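Local structure of UDP-N-acetylglucosamine 2-epimerase (Methanocaldococcus jannaschii, 4NES) at residues Y201-L206 with L272-L277; T170-T175 with A295-V300; M1-I6 with V89-G94. The protein probably catalyses the reversible epimerisation at C-2 of UDP-N-acetylglucosamine to UDP-N-acetylmannosamine, the activated donor of N-acetylmannosamine residues. All coordinates share one frame; numbering follows the deposited sequence.

Contact 1: residues Y201-L206 with L272-L277; sequences YFLLTL and LEFLML. With UDP (uridine-5'-diphosphate), chain C.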
ATOM      1  N   TYR A 201     -21.605  -7.813  35.922  1.00 13.38           N
ATOM      2  CA  TYR A 201     -21.763  -8.265  34.544  1.00 12.13           C
ATOM      3  C   TYR A 201     -20.433  -8.303  33.811  1.00 11.51           C
ATOM      4  O   TYR A 201     -19.468  -7.667  34.232  1.00 14.06           O
ATOM      5  CB  TYR A 201     -22.743  -7.374  33.776  1.00 13.27           C
ATOM      6  CG  TYR A 201     -22.282  -5.934  33.638  1.00 12.83           C
ATOM      7  CD1 TYR A 201     -22.608  -4.989  34.597  1.00 14.74           C
ATOM      8  CD2 TYR A 201     -21.522  -5.524  32.547  1.00 11.90           C
ATOM      9  CE1 TYR A 201     -22.194  -3.669  34.484  1.00 12.73           C
ATOM     10  CE2 TYR A 201     -21.095  -4.205  32.426  1.00 12.48           C
ATOM     11  CZ  TYR A 201     -21.437  -3.283  33.399  1.00 11.10           C
ATOM     12  OH  TYR A 201     -21.038  -1.968  33.311  1.00 11.30           O
ATOM     13  N   PHE A 202     -20.379  -9.077  32.731  1.00 11.67           N
ATOM     14  CA  PHE A 202     -19.257  -9.019  31.803  1.00 14.24           C
ATOM     15  C   PHE A 202     -19.742  -8.251  30.584  1.00 14.85           C
ATOM     16  O   PHE A 202     -20.887  -8.411  30.162  1.00 13.63           O
ATOM     17  CB  PHE A 202     -18.811 -10.411  31.352  1.00 13.89           C
ATOM     18  CG  PHE A 202     -18.248 -11.285  32.452  1.00 13.23           C
ATOM     19  CD1 PHE A 202     -17.953 -10.773  33.707  1.00 14.38           C
ATOM     20  CD2 PHE A 202     -17.997 -12.628  32.200  1.00 16.94           C
ATOM     21  CE1 PHE A 202     -17.439 -11.594  34.705  1.00 15.29           C
ATOM     22  CE2 PHE A 202     -17.473 -13.453  33.189  1.00 18.51           C
ATOM     23  CZ  PHE A 202     -17.193 -12.938  34.437  1.00 18.01           C
ATOM     24  N   LEU A 203     -18.874  -7.415  30.022  1.00  9.97           N
ATOM     25  CA  LEU A 203     -19.200  -6.667  28.816  1.00 10.32           C
ATOM     26  C   LEU A 203     -18.534  -7.312  27.605  1.00 12.00           C
ATOM     27  O   LEU A 203     -17.332  -7.592  27.627  1.00 13.97           O
ATOM     28  CB  LEU A 203     -18.710  -5.224  28.968  1.00  8.98           C
ATOM     29  CG  LEU A 203     -19.008  -4.249  27.827  1.00  9.92           C
ATOM     30  CD1 LEU A 203     -20.506  -4.003  27.649  1.00 13.08           C
ATOM     31  CD2 LEU A 203     -18.278  -2.947  28.064  1.00 11.16           C
ATOM     32  N   LEU A 204     -19.307  -7.543  26.546  1.00  9.21           N
ATOM     33  CA  LEU A 204     -18.799  -8.203  25.351  1.00 10.27           C
ATOM     34  C   LEU A 204     -18.978  -7.358  24.092  1.00 10.13           C
ATOM     35  O   LEU A 204     -20.055  -6.812  23.861  1.00 10.19           O
ATOM     36  CB  LEU A 204     -19.527  -9.539  25.167  1.00 10.60           C
ATOM     37  CG  LEU A 204     -19.287 -10.338  23.882  1.00  9.86           C
ATOM     38  CD1 LEU A 204     -17.865 -10.867  23.801  1.00 13.12           C
ATOM     39  CD2 LEU A 204     -20.304 -11.485  23.790  1.00 12.62           C
ATOM     40  N   THR A 205     -17.922  -7.255  23.284  1.00  9.26           N
ATOM     41  CA  THR A 205     -18.056  -6.802  21.896  1.00 10.47           C
ATOM     42  C   THR A 205     -17.266  -7.746  21.005  1.00  9.23           C
ATOM     43  O   THR A 205     -16.247  -8.274  21.424  1.00 11.71           O
ATOM     44  CB  THR A 205     -17.594  -5.332  21.646  1.00 11.20           C
ATOM     45  OG1 THR A 205     -16.159  -5.252  21.633  1.00 11.98           O
ATOM     46  CG2 THR A 205     -18.196  -4.355  22.662  1.00 13.32           C
ATOM     47  N   LEU A 206     -17.738  -7.961  19.783  1.00 10.42           N
ATOM     48  CA  LEU A 206     -17.089  -8.888  18.870  1.00  8.88           C
ATOM     49  C   LEU A 206     -17.392  -8.466  17.449  1.00 10.87           C
ATOM     50  O   LEU A 206     -18.563  -8.439  17.062  1.00 12.79           O
ATOM     51  CB  LEU A 206     -17.626 -10.312  19.092  1.00 10.15           C
ATOM     52  CG  LEU A 206     -16.848 -11.429  18.390  1.00 11.99           C
ATOM     53  CD1 LEU A 206     -15.596 -11.756  19.188  1.00 16.57           C
ATOM     54  CD2 LEU A 206     -17.707 -12.672  18.208  1.00 14.81           C
ATOM     55  N   LEU A 272     -20.180   7.979  25.507  1.00  8.99           N
ATOM     56  CA  LEU A 272     -20.384   8.245  26.928  1.00  8.88           C
ATOM     57  C   LEU A 272     -21.044   7.053  27.612  1.00 10.12           C
ATOM     58  O   LEU A 272     -20.636   6.616  28.699  1.00  9.28           O
ATOM     59  CB  LEU A 272     -21.232   9.503  27.127  1.00  9.06           C
ATOM     60  CG  LEU A 272     -20.652  10.773  26.520  1.00  9.81           C
ATOM     61  CD1 LEU A 272     -21.631  11.925  26.733  1.00 14.82           C
ATOM     62  CD2 LEU A 272     -19.302  11.103  27.133  1.00 12.02           C
ATOM     63  N   GLU A 273     -22.069   6.527  26.956  1.00  9.64           N
ATOM     64  CA  GLU A 273     -22.766   5.353  27.439  1.00  7.85           C
ATOM     65  C   GLU A 273     -21.824   4.148  27.518  1.00  9.77           C
ATOM     66  O   GLU A 273     -21.823   3.407  28.506  1.00  9.64           O
ATOM     67  CB  GLU A 273     -23.959   5.060  26.524  1.00 10.89           C
ATOM     68  CG  GLU A 273     -25.098   6.083  26.648  1.00 14.14           C
ATOM     69  CD  GLU A 273     -24.854   7.361  25.870  1.00 16.17           C
ATOM     70  OE1 GLU A 273     -23.941   7.404  25.013  1.00 14.62           O
ATOM     71  OE2 GLU A 273     -25.586   8.341  26.117  1.00 19.82           O
ATOM     72  N   PHE A 274     -21.013   3.957  26.480  1.00  8.46           N
ATOM     73  CA  PHE A 274     -20.136   2.795  26.458  1.00  8.41           C
ATOM     74  C   PHE A 274     -19.036   2.880  27.512  1.00  8.01           C
ATOM     75  O   PHE A 274     -18.687   1.872  28.128  1.00  8.95           O
ATOM     76  CB  PHE A 274     -19.551   2.546  25.066  1.00  8.40           C
ATOM     77  CG  PHE A 274     -19.040   1.153  24.899  1.00  8.91           C
ATOM     78  CD1 PHE A 274     -19.930   0.096  24.810  1.00 10.78           C
ATOM     79  CD2 PHE A 274     -17.679   0.888  24.883  1.00 11.66           C
ATOM     80  CE1 PHE A 274     -19.473  -1.208  24.686  1.00 11.30           C
ATOM     81  CE2 PHE A 274     -17.221  -0.418  24.748  1.00 10.53           C
ATOM     82  CZ  PHE A 274     -18.126  -1.458  24.658  1.00 10.02           C
ATOM     83  N   LEU A 275     -18.488   4.074  27.730  1.00  9.38           N
ATOM     84  CA  LEU A 275     -17.490   4.255  28.781  1.00  8.48           C
ATOM     85  C   LEU A 275     -18.048   3.855  30.137  1.00  9.89           C
ATOM     86  O   LEU A 275     -17.360   3.235  30.942  1.00  9.08           O
ATOM     87  CB  LEU A 275     -17.027   5.711  28.849  1.00  9.95           C
ATOM     88  CG  LEU A 275     -16.056   6.154  27.761  1.00 10.20           C
ATOM     89  CD1 LEU A 275     -15.867   7.658  27.882  1.00  9.54           C
ATOM     90  CD2 LEU A 275     -14.715   5.437  27.893  1.00 11.25           C
HETATM   91  N   MSE A 276     -19.307   4.193  30.392  1.00  9.42           N
HETATM   92  CA  MSE A 276     -19.942   3.770  31.627  1.00 10.03           C
HETATM   93  C   MSE A 276     -20.079   2.252  31.723  1.00  9.35           C
HETATM   94  O   MSE A 276     -19.838   1.664  32.779  1.00 10.03           O
HETATM   95  CB  MSE A 276     -21.305   4.449  31.774  1.00 14.76           C
HETATM   96  CG  MSE A 276     -21.224   5.923  32.129  1.00 19.26           C
HETATM   97 SE   MSE A 276     -20.310   6.230  33.823  1.00 35.84          SE
HETATM   98  CE  MSE A 276     -21.527   5.257  34.991  1.00 42.89           C
ATOM     99  N   LEU A 277     -20.452   1.613  30.623  1.00 10.65           N
ATOM    100  CA  LEU A 277     -20.515   0.160  30.625  1.00  9.68           C
ATOM    101  C   LEU A 277     -19.135  -0.456  30.868  1.00 10.67           C
ATOM    102  O   LEU A 277     -19.009  -1.420  31.613  1.00 10.30           O
ATOM    103  CB  LEU A 277     -21.108  -0.359  29.317  1.00 12.08           C
ATOM    104  CG  LEU A 277     -22.599  -0.079  29.122  1.00 12.69           C
ATOM    105  CD1 LEU A 277     -22.981  -0.444  27.706  1.00 16.84           C
ATOM    106  CD2 LEU A 277     -23.442  -0.868  30.128  1.00 14.41           C
TER
HETATM  107  N1  UDP C 401     -17.620   1.943  21.372  1.00  8.56           N
HETATM  108  C2  UDP C 401     -18.711   2.719  21.571  1.00  9.18           C
HETATM  109  N3  UDP C 401     -19.932   2.149  21.657  1.00  8.77           N
HETATM  110  C4  UDP C 401     -20.118   0.815  21.546  1.00  9.76           C
HETATM  111  C5  UDP C 401     -19.012  -0.020  21.336  1.00  9.33           C
HETATM  112  C6  UDP C 401     -17.757   0.591  21.243  1.00  8.40           C
HETATM  113  O2  UDP C 401     -18.596   3.942  21.678  1.00  9.59           O
HETATM  114  O4  UDP C 401     -21.400   0.280  21.634  1.00 11.05           O
HETATM  115  C1' UDP C 401     -16.267   2.509  21.222  1.00  8.82           C
HETATM  116  C2' UDP C 401     -15.250   2.098  22.150  1.00  7.98           C
HETATM  117  O2' UDP C 401     -15.378   2.796  23.369  1.00 10.09           O
HETATM  118  C3' UDP C 401     -14.003   2.360  21.419  1.00  8.45           C
HETATM  119  C4' UDP C 401     -14.376   2.210  20.020  1.00  8.06           C
HETATM  120  O4' UDP C 401     -15.770   2.034  19.973  1.00  8.79           O
HETATM  121  O3' UDP C 401     -13.479   3.643  21.623  1.00  9.73           O
HETATM  122  C5' UDP C 401     -13.769   1.017  19.361  1.00 10.60           C
HETATM  123  O5' UDP C 401     -14.253   0.836  18.053  1.00  9.80           O
HETATM  124  PA  UDP C 401     -14.415  -0.596  17.393  1.00  9.19           P
HETATM  125  O1A UDP C 401     -15.658  -0.571  16.529  1.00 12.00           O
HETATM  126  O2A UDP C 401     -14.485  -1.643  18.483  1.00  9.84           O
HETATM  127  O3A UDP C 401     -13.194  -0.831  16.421  1.00  9.47           O
HETATM  128  PB  UDP C 401     -11.677  -1.171  16.623  1.00  7.66           P
HETATM  129  O1B UDP C 401     -11.122  -0.394  17.807  1.00 10.49           O
HETATM  130  O2B UDP C 401     -11.532  -2.661  16.798  1.00  8.28           O
HETATM  131  O3B UDP C 401     -11.078  -0.725  15.318  1.00  8.93           O
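Y201 has its CG wedged between the backbone N and the carbonyl carbon (chi1 63°), which sends the ring from strand 201-205 across to helix 271-280, while F274, with CG anti to its backbone N (chi1 -161°), leans from the helix back toward the strand. Y201 finishes on the helix backbone: its OH donates a 2.7 Å hydrogen bond to L277 O, arriving in the carbonyl plane on a lone pair, with the accepting oxygen near the plane of the tyrosine ring, at its edge.

Between the two aromatic rings sits L203. Its CD2 branch does most of the touching, lying 3.7 Å from F274 CZ and 4.0 Å from L277 CB; the L203 and L277 side chains cross at about a right angle. T205 brings its CG2 methyl obliquely to 3.5 Å from F274 CZ, the two side chains coming from opposite directions, and OG1 is hydrogen-bonded to the hydroxyl of T286.

Strand 201-205 is an inner strand of the parallel, Rossmann-like sheet of the second GT-B domain, and the helix covers one face of that sheet beside the nucleotide. F274 belongs to the UDP pocket. The uracil lies over one face of its ring, nearly parallel to it, with UDP C5 3.4 Å above the ring plane over its centre, and F274 CD2 comes 3.4 Å from the ribose O2'. T205 and L203 meet the CZ end of the same ring, so the strand probably helps fix it. On the far side of the sheet, F202 and L204 pack on helix 215-232.

Contact 2: residues T170-T175 with A295-V300; sequences TIVDAT and ACILKV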
ATOM      1  N   THR A 170      -3.991   8.681  21.580  1.00  7.64           N
ATOM      2  CA  THR A 170      -5.072   9.651  21.814  1.00  8.12           C
ATOM      3  C   THR A 170      -6.297   9.058  22.526  1.00  8.00           C
ATOM      4  O   THR A 170      -7.138   9.810  23.042  1.00  7.39           O
ATOM      5  CB  THR A 170      -5.558  10.318  20.514  1.00  8.71           C
ATOM      6  OG1 THR A 170      -6.066   9.313  19.631  1.00  9.24           O
ATOM      7  CG2 THR A 170      -4.433  11.087  19.820  1.00  9.92           C
ATOM      8  N   ILE A 171      -6.427   7.734  22.557  1.00  7.52           N
ATOM      9  CA  ILE A 171      -7.535   7.138  23.282  1.00  8.59           C
ATOM     10  C   ILE A 171      -7.446   7.457  24.776  1.00  8.76           C
ATOM     11  O   ILE A 171      -8.480   7.543  25.454  1.00  9.55           O
ATOM     12  CB  ILE A 171      -7.637   5.615  23.042  1.00  7.25           C
ATOM     13  CG1 ILE A 171      -9.019   5.111  23.439  1.00 10.53           C
ATOM     14  CG2 ILE A 171      -6.529   4.861  23.770  1.00  9.73           C
ATOM     15  CD1 ILE A 171     -10.128   5.715  22.620  1.00 13.38           C
ATOM     16  N   VAL A 172      -6.236   7.673  25.299  1.00  7.53           N
ATOM     17  CA  VAL A 172      -6.113   8.116  26.687  1.00  7.71           C
ATOM     18  C   VAL A 172      -6.761   9.487  26.856  1.00  8.98           C
ATOM     19  O   VAL A 172      -7.559   9.679  27.772  1.00  9.83           O
ATOM     20  CB  VAL A 172      -4.649   8.163  27.179  1.00  8.27           C
ATOM     21  CG1 VAL A 172      -4.594   8.585  28.654  1.00 10.41           C
ATOM     22  CG2 VAL A 172      -3.993   6.820  27.005  1.00 10.05           C
ATOM     23  N   ASP A 173      -6.421  10.433  25.979  1.00  9.38           N
ATOM     24  CA  ASP A 173      -7.058  11.752  25.998  1.00  9.31           C
ATOM     25  C   ASP A 173      -8.575  11.609  25.979  1.00  8.90           C
ATOM     26  O   ASP A 173      -9.281  12.246  26.755  1.00 10.28           O
ATOM     27  CB  ASP A 173      -6.738  12.585  24.744  1.00 10.25           C
ATOM     28  CG  ASP A 173      -5.257  12.684  24.401  1.00 12.93           C
ATOM     29  OD1 ASP A 173      -4.455  11.782  24.698  1.00 12.71           O
ATOM     30  OD2 ASP A 173      -4.910  13.688  23.736  1.00 11.36           O
ATOM     31  N   ALA A 174      -9.084  10.800  25.053  1.00  8.39           N
ATOM     32  CA  ALA A 174     -10.525  10.672  24.859  1.00  9.09           C
ATOM     33  C   ALA A 174     -11.208  10.086  26.094  1.00 12.62           C
ATOM     34  O   ALA A 174     -12.248  10.588  26.549  1.00 11.85           O
ATOM     35  CB  ALA A 174     -10.827   9.828  23.637  1.00 10.94           C
ATOM     36  N   THR A 175     -10.611   9.041  26.649  1.00 13.84           N
ATOM     37  CA  THR A 175     -11.193   8.378  27.805  1.00 19.30           C
ATOM     38  C   THR A 175     -11.127   9.340  28.992  1.00 18.51           C
ATOM     39  O   THR A 175     -12.055   9.400  29.806  1.00 25.33           O
ATOM     40  CB  THR A 175     -10.480   7.028  28.094  1.00 17.11           C
ATOM     41  OG1 THR A 175     -10.402   6.257  26.889  1.00 22.35           O
ATOM     42  CG2 THR A 175     -11.239   6.230  29.126  1.00 27.06           C
ATOM     43  N   ALA A 295     -10.067  -0.806  28.348  1.00  8.48           N
ATOM     44  CA  ALA A 295     -10.104  -1.714  29.493  1.00  7.51           C
ATOM     45  C   ALA A 295      -8.847  -1.505  30.334  1.00 10.10           C
ATOM     46  O   ALA A 295      -8.910  -1.406  31.561  1.00 10.72           O
ATOM     47  CB  ALA A 295     -10.211  -3.158  29.019  1.00  7.49           C
ATOM     48  N   CYS A 296      -7.705  -1.386  29.665  1.00  9.04           N
ATOM     49  CA  CYS A 296      -6.448  -1.204  30.366  1.00 10.51           C
ATOM     50  C   CYS A 296      -6.437   0.131  31.123  1.00 10.56           C
ATOM     51  O   CYS A 296      -6.071   0.203  32.307  1.00 10.29           O
ATOM     52  CB  CYS A 296      -5.298  -1.285  29.365  1.00  9.83           C
ATOM     53  SG  CYS A 296      -3.654  -1.135  30.082  1.00 13.52           S
ATOM     54  N   ILE A 297      -6.866   1.184  30.442  1.00  9.09           N
ATOM     55  CA  ILE A 297      -6.892   2.522  31.015  1.00  9.78           C
ATOM     56  C   ILE A 297      -7.827   2.607  32.220  1.00 13.25           C
ATOM     57  O   ILE A 297      -7.492   3.228  33.242  1.00 13.50           O
ATOM     58  CB  ILE A 297      -7.312   3.532  29.931  1.00  8.65           C
ATOM     59  CG1 ILE A 297      -6.225   3.622  28.849  1.00 11.15           C
ATOM     60  CG2 ILE A 297      -7.612   4.906  30.546  1.00 12.09           C
ATOM     61  CD1 ILE A 297      -6.715   4.196  27.519  1.00 14.38           C
ATOM     62  N   LEU A 298      -8.983   1.961  32.111  1.00 10.45           N
ATOM     63  CA  LEU A 298     -10.005   1.997  33.152  1.00 11.96           C
ATOM     64  C   LEU A 298      -9.762   0.996  34.277  1.00 11.59           C
ATOM     65  O   LEU A 298     -10.542   0.946  35.239  1.00 14.08           O
ATOM     66  CB  LEU A 298     -11.378   1.742  32.536  1.00 11.38           C
ATOM     67  CG  LEU A 298     -11.839   2.810  31.557  1.00 13.41           C
ATOM     68  CD1 LEU A 298     -13.102   2.366  30.825  1.00 14.51           C
ATOM     69  CD2 LEU A 298     -12.068   4.130  32.290  1.00 17.12           C
ATOM     70  N   LYS A 299      -8.685   0.215  34.164  1.00 10.53           N
ATOM     71  CA  LYS A 299      -8.310  -0.795  35.164  1.00 11.40           C
ATOM     72  C   LYS A 299      -9.377  -1.882  35.316  1.00 12.38           C
ATOM     73  O   LYS A 299      -9.702  -2.314  36.431  1.00 14.55           O
ATOM     74  CB  LYS A 299      -8.025  -0.166  36.533  1.00 14.37           C
ATOM     75  CG  LYS A 299      -7.075   0.999  36.503  1.00 16.88           C
ATOM     76  CD  LYS A 299      -5.696   0.615  36.023  1.00 19.59           C
ATOM     77  CE  LYS A 299      -4.799   1.855  36.018  1.00 29.53           C
ATOM     78  NZ  LYS A 299      -3.474   1.601  35.409  1.00 34.57           N
ATOM     79  N   VAL A 300      -9.933  -2.308  34.190  1.00  9.95           N
ATOM     80  CA  VAL A 300     -10.895  -3.393  34.173  1.00 10.96           C
ATOM     81  C   VAL A 300     -10.248  -4.534  33.415  1.00 10.42           C
ATOM     82  O   VAL A 300      -9.804  -4.340  32.293  1.00 10.79           O
ATOM     83  CB  VAL A 300     -12.203  -2.953  33.467  1.00 11.65           C
ATOM     84  CG1 VAL A 300     -13.205  -4.085  33.419  1.00 13.03           C
ATOM     85  CG2 VAL A 300     -12.811  -1.737  34.179  1.00 14.87           C
TER
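I297 reaches from helix 289-298 into the side of helix 170-183 and has more surface buried here than any other residue. Its CD1 rests against two methyl groups at once, lying 3.8 Å from I171 CG2 and equally 3.8 Å from V172 CG2. The other branch, I297 CG2, is 4.1 Å from T175 CG2.

T175 comes second. A chi1 of -50° sets OG1 beside the backbone N and leaves CG2 anti to that N, facing the partner helix, where the methyl also touches L298 CD2 at 3.9 Å. OG1 turns back to its own helix and donates a 2.7 Å bond to I171 O, tilted 32° out of the carbonyl plane; T175 N reaches the same oxygen from the opposite face, so two donors grip it. Y271 OH is a further hydrogen-bond partner of T175 OG1.

Just past this patch, a Schellman motif at K299 ends helix 289-298, V300 N bonding A295 O.

Helix 170-183, following the last strand of the first sheet, packs on a helix of the second GT-B domain, with the I171 side chain about 4 Å from the nearest atom of UDP; helix 10-23 touches I171 through I14, and helix 271-280 meets A174 at Y271.

Contact 3: residues M1-I6 with V89-G94; sequences MKLSII and VVVVQG
L3, S4 and I5 run side by side with V89, V90 and V91 as two parallel strands, and backbone hydrogen bonds carry most of the join. S4 straddles V90: its N donates to V89 O at 3.0 Å and its O accepts from V91 N at 2.8 Å. V91 in turn bonds S4 with its N and I6 with its O, the I6 N to V91 O distance being 3.0 Å. All three bonds are nearly straight, with N-H...O angles of 167° to 170°. At the start of the ladder the bond from V89 N to K2 O is weak, at 3.4 Å.

At the other end the strands spread apart, and a water takes the next rung. It donates to I6 O and accepts from Q93 N, each at 2.7 Å, so the two backbones stay linked where direct bonding has stopped.

CA-H...O contacts fill in between the N-H bonds; the shortest joins V90 CA to S4 O at 3.3 Å.

Apolar contacts form on both faces. On one, V91 CG2 sits against L3 CD1, and I5 packs against V91 as well. On the other, I6, whose extended chain (chi2 180°) carries CD1 across toward the neighbouring strand, reaches V90 CG1 at 3.7 Å, and V92 CG1 lies against I6 CB.

K2 NZ turns away from the pair to a salt bridge with E85. Strands 3-7 and 89-93 are strands 1 and 4 in the order 3-2-1-4-5-6-7, neighbours in the middle of the sheet, the Rossmann-like arrangement of the first GT-B domain. Strand 30-34 flanks 3-7, and 112-116 flanks 89-93. Helix 10-23 covers I5 on one face, whereas helix 97-108 packs on I6, V90 and V92 on the other.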
HETATM    1  N   MSE A   1      -0.165  25.128   5.767  1.00 27.75           N
HETATM    2  CA  MSE A   1      -1.140  25.989   5.110  1.00 24.32           C
HETATM    3  C   MSE A   1      -2.556  25.545   5.377  1.00 18.26           C
HETATM    4  O   MSE A   1      -3.441  26.347   5.673  1.00 20.73           O
HETATM    5  CB  MSE A   1      -0.925  25.946   3.606  1.00 24.22           C
HETATM    6  CG  MSE A   1       0.300  26.672   3.190  1.00 22.94           C
HETATM    7 SE   MSE A   1       0.055  28.572   3.460  1.00 40.55          SE
HETATM    8  CE  MSE A   1      -0.475  28.868   1.645  1.00 13.30           C
ATOM      9  N   LYS A   2      -2.751  24.240   5.244  1.00 19.63           N
ATOM     10  CA  LYS A   2      -4.077  23.665   5.233  1.00 14.50           C
ATOM     11  C   LYS A   2      -3.972  22.183   5.560  1.00 12.94           C
ATOM     12  O   LYS A   2      -3.136  21.460   5.000  1.00 15.63           O
ATOM     13  CB  LYS A   2      -4.684  23.862   3.845  1.00 15.72           C
ATOM     14  CG  LYS A   2      -6.124  23.436   3.699  1.00 16.52           C
ATOM     15  CD  LYS A   2      -6.605  23.881   2.323  1.00 20.06           C
ATOM     16  CE  LYS A   2      -8.057  23.550   2.075  1.00 25.56           C
ATOM     17  NZ  LYS A   2      -8.502  24.142   0.778  1.00 25.66           N
ATOM     18  N   LEU A   3      -4.849  21.728   6.443  1.00 11.36           N
ATOM     19  CA  LEU A   3      -4.831  20.361   6.922  1.00 11.88           C
ATOM     20  C   LEU A   3      -6.174  19.709   6.623  1.00 11.06           C
ATOM     21  O   LEU A   3      -7.224  20.304   6.872  1.00 11.50           O
ATOM     22  CB  LEU A   3      -4.576  20.377   8.435  1.00 12.22           C
ATOM     23  CG  LEU A   3      -4.466  19.054   9.191  1.00 13.26           C
ATOM     24  CD1 LEU A   3      -3.532  19.237  10.384  1.00 16.79           C
ATOM     25  CD2 LEU A   3      -5.815  18.571   9.682  1.00 19.09           C
ATOM     26  N   SER A   4      -6.145  18.486   6.105  1.00 10.90           N
ATOM     27  CA  SER A   4      -7.370  17.706   5.933  1.00 11.05           C
ATOM     28  C   SER A   4      -7.322  16.471   6.817  1.00 12.35           C
ATOM     29  O   SER A   4      -6.351  15.714   6.779  1.00 11.89           O
ATOM     30  CB  SER A   4      -7.551  17.263   4.478  1.00 12.27           C
ATOM     31  OG  SER A   4      -7.689  18.374   3.612  1.00 17.21           O
ATOM     32  N   ILE A   5      -8.362  16.267   7.614  1.00  8.91           N
ATOM     33  CA  ILE A   5      -8.532  15.019   8.348  1.00  9.06           C
ATOM     34  C   ILE A   5      -9.451  14.133   7.532  1.00  8.80           C
ATOM     35  O   ILE A   5     -10.534  14.563   7.136  1.00 11.65           O
ATOM     36  CB  ILE A   5      -9.192  15.254   9.704  1.00  9.86           C
ATOM     37  CG1 ILE A   5      -8.294  16.112  10.591  1.00 13.50           C
ATOM     38  CG2 ILE A   5      -9.472  13.925  10.382  1.00  9.69           C
ATOM     39  CD1 ILE A   5      -8.961  16.547  11.892  1.00 14.40           C
ATOM     40  N   ILE A   6      -9.015  12.909   7.248  1.00  7.44           N
ATOM     41  CA  ILE A   6      -9.852  11.955   6.537  1.00  7.87           C
ATOM     42  C   ILE A   6     -10.217  10.827   7.489  1.00  9.70           C
ATOM     43  O   ILE A   6      -9.333  10.205   8.074  1.00 10.59           O
ATOM     44  CB  ILE A   6      -9.114  11.381   5.316  1.00  8.39           C
ATOM     45  CG1 ILE A   6      -8.668  12.519   4.403  1.00  8.73           C
ATOM     46  CG2 ILE A   6      -9.994  10.368   4.571  1.00 11.52           C
ATOM     47  CD1 ILE A   6      -7.926  12.070   3.166  1.00 10.34           C
ATOM     48  N   VAL A  89      -1.064  18.832   4.396  1.00 10.95           N
ATOM     49  CA  VAL A  89      -0.979  17.641   5.241  1.00 10.85           C
ATOM     50  C   VAL A  89      -2.341  16.951   5.303  1.00  9.42           C
ATOM     51  O   VAL A  89      -3.380  17.611   5.401  1.00 11.47           O
ATOM     52  CB  VAL A  89      -0.533  17.977   6.683  1.00 14.18           C
ATOM     53  CG1 VAL A  89      -0.420  16.709   7.516  1.00 14.16           C
ATOM     54  CG2 VAL A  89       0.785  18.740   6.698  1.00 20.85           C
ATOM     55  N   VAL A  90      -2.322  15.621   5.220  1.00  9.66           N
ATOM     56  CA  VAL A  90      -3.494  14.784   5.445  1.00  9.62           C
ATOM     57  C   VAL A  90      -3.272  13.955   6.704  1.00  8.95           C
ATOM     58  O   VAL A  90      -2.224  13.319   6.869  1.00 11.82           O
ATOM     59  CB  VAL A  90      -3.753  13.882   4.217  1.00 12.19           C
ATOM     60  CG1 VAL A  90      -4.607  12.663   4.571  1.00 16.35           C
ATOM     61  CG2 VAL A  90      -4.399  14.690   3.104  1.00 14.29           C
ATOM     62  N   VAL A  91      -4.257  13.968   7.597  1.00  9.00           N
ATOM     63  CA  VAL A  91      -4.188  13.191   8.828  1.00  8.31           C
ATOM     64  C   VAL A  91      -5.151  12.012   8.734  1.00  9.26           C
ATOM     65  O   VAL A  91      -6.329  12.194   8.410  1.00 10.32           O
ATOM     66  CB  VAL A  91      -4.558  14.052  10.054  1.00  8.31           C
ATOM     67  CG1 VAL A  91      -4.661  13.198  11.297  1.00 11.46           C
ATOM     68  CG2 VAL A  91      -3.518  15.142  10.276  1.00 11.44           C
ATOM     69  N   VAL A  92      -4.641  10.806   8.997  1.00  7.22           N
ATOM     70  CA  VAL A  92      -5.472   9.607   9.074  1.00  8.41           C
ATOM     71  C   VAL A  92      -5.140   8.855  10.347  1.00  8.20           C
ATOM     72  O   VAL A  92      -3.997   8.877  10.813  1.00  9.47           O
ATOM     73  CB  VAL A  92      -5.292   8.688   7.853  1.00  9.21           C
ATOM     74  CG1 VAL A  92      -5.934   9.322   6.621  1.00 10.37           C
ATOM     75  CG2 VAL A  92      -3.818   8.363   7.627  1.00  8.58           C
ATOM     76  N   GLN A  93      -6.144   8.190  10.913  1.00  8.12           N
ATOM     77  CA  GLN A  93      -5.982   7.525  12.202  1.00  7.88           C
ATOM     78  C   GLN A  93      -6.281   6.055  12.097  1.00  8.49           C
ATOM     79  O   GLN A  93      -7.389   5.670  11.753  1.00 10.69           O
ATOM     80  CB  GLN A  93      -6.935   8.128  13.249  1.00 12.57           C
ATOM     81  CG  GLN A  93      -6.722   7.633  14.702  1.00 11.42           C
ATOM     82  CD  GLN A  93      -7.232   6.222  14.963  1.00 13.27           C
ATOM     83  OE1 GLN A  93      -8.365   5.883  14.636  1.00 18.00           O
ATOM     84  NE2 GLN A  93      -6.385   5.395  15.550  1.00 15.27           N
ATOM     85  N   GLY A  94      -5.298   5.235  12.430  1.00  7.91           N
ATOM     86  CA  GLY A  94      -5.546   3.814  12.609  1.00  7.62           C
ATOM     87  C   GLY A  94      -5.323   2.933  11.389  1.00  8.66           C
ATOM     88  O   GLY A  94      -4.290   3.005  10.710  1.00 11.13           O
TER
HETATM   89  O   HOH W   1      -8.722   8.381   9.999  1.00 11.73           O

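Overall arrangement
Contact 3 comes first along the chain and lies within the seven-stranded parallel sheet of the first domain; contact 1 lies in the second domain, joining its six-stranded parallel sheet to helix 271-280. Their centres are about 30 Å apart, on opposite sides of the chain's centre. Contact 2 sits between them, its centre about 13 Å from that of contact 1 and about 24 Å from that of contact 3, pairing helix 170-183 with helix 289-298; along the chain its two segments bracket those of contact 1. Contacts 1 and 2 touch where L275 CD2 meets T175 CG2 at 3.8 Å. Together they follow the GT-B plan: two Rossmann-like domains, with the nucleotides bound near the helices where they meet.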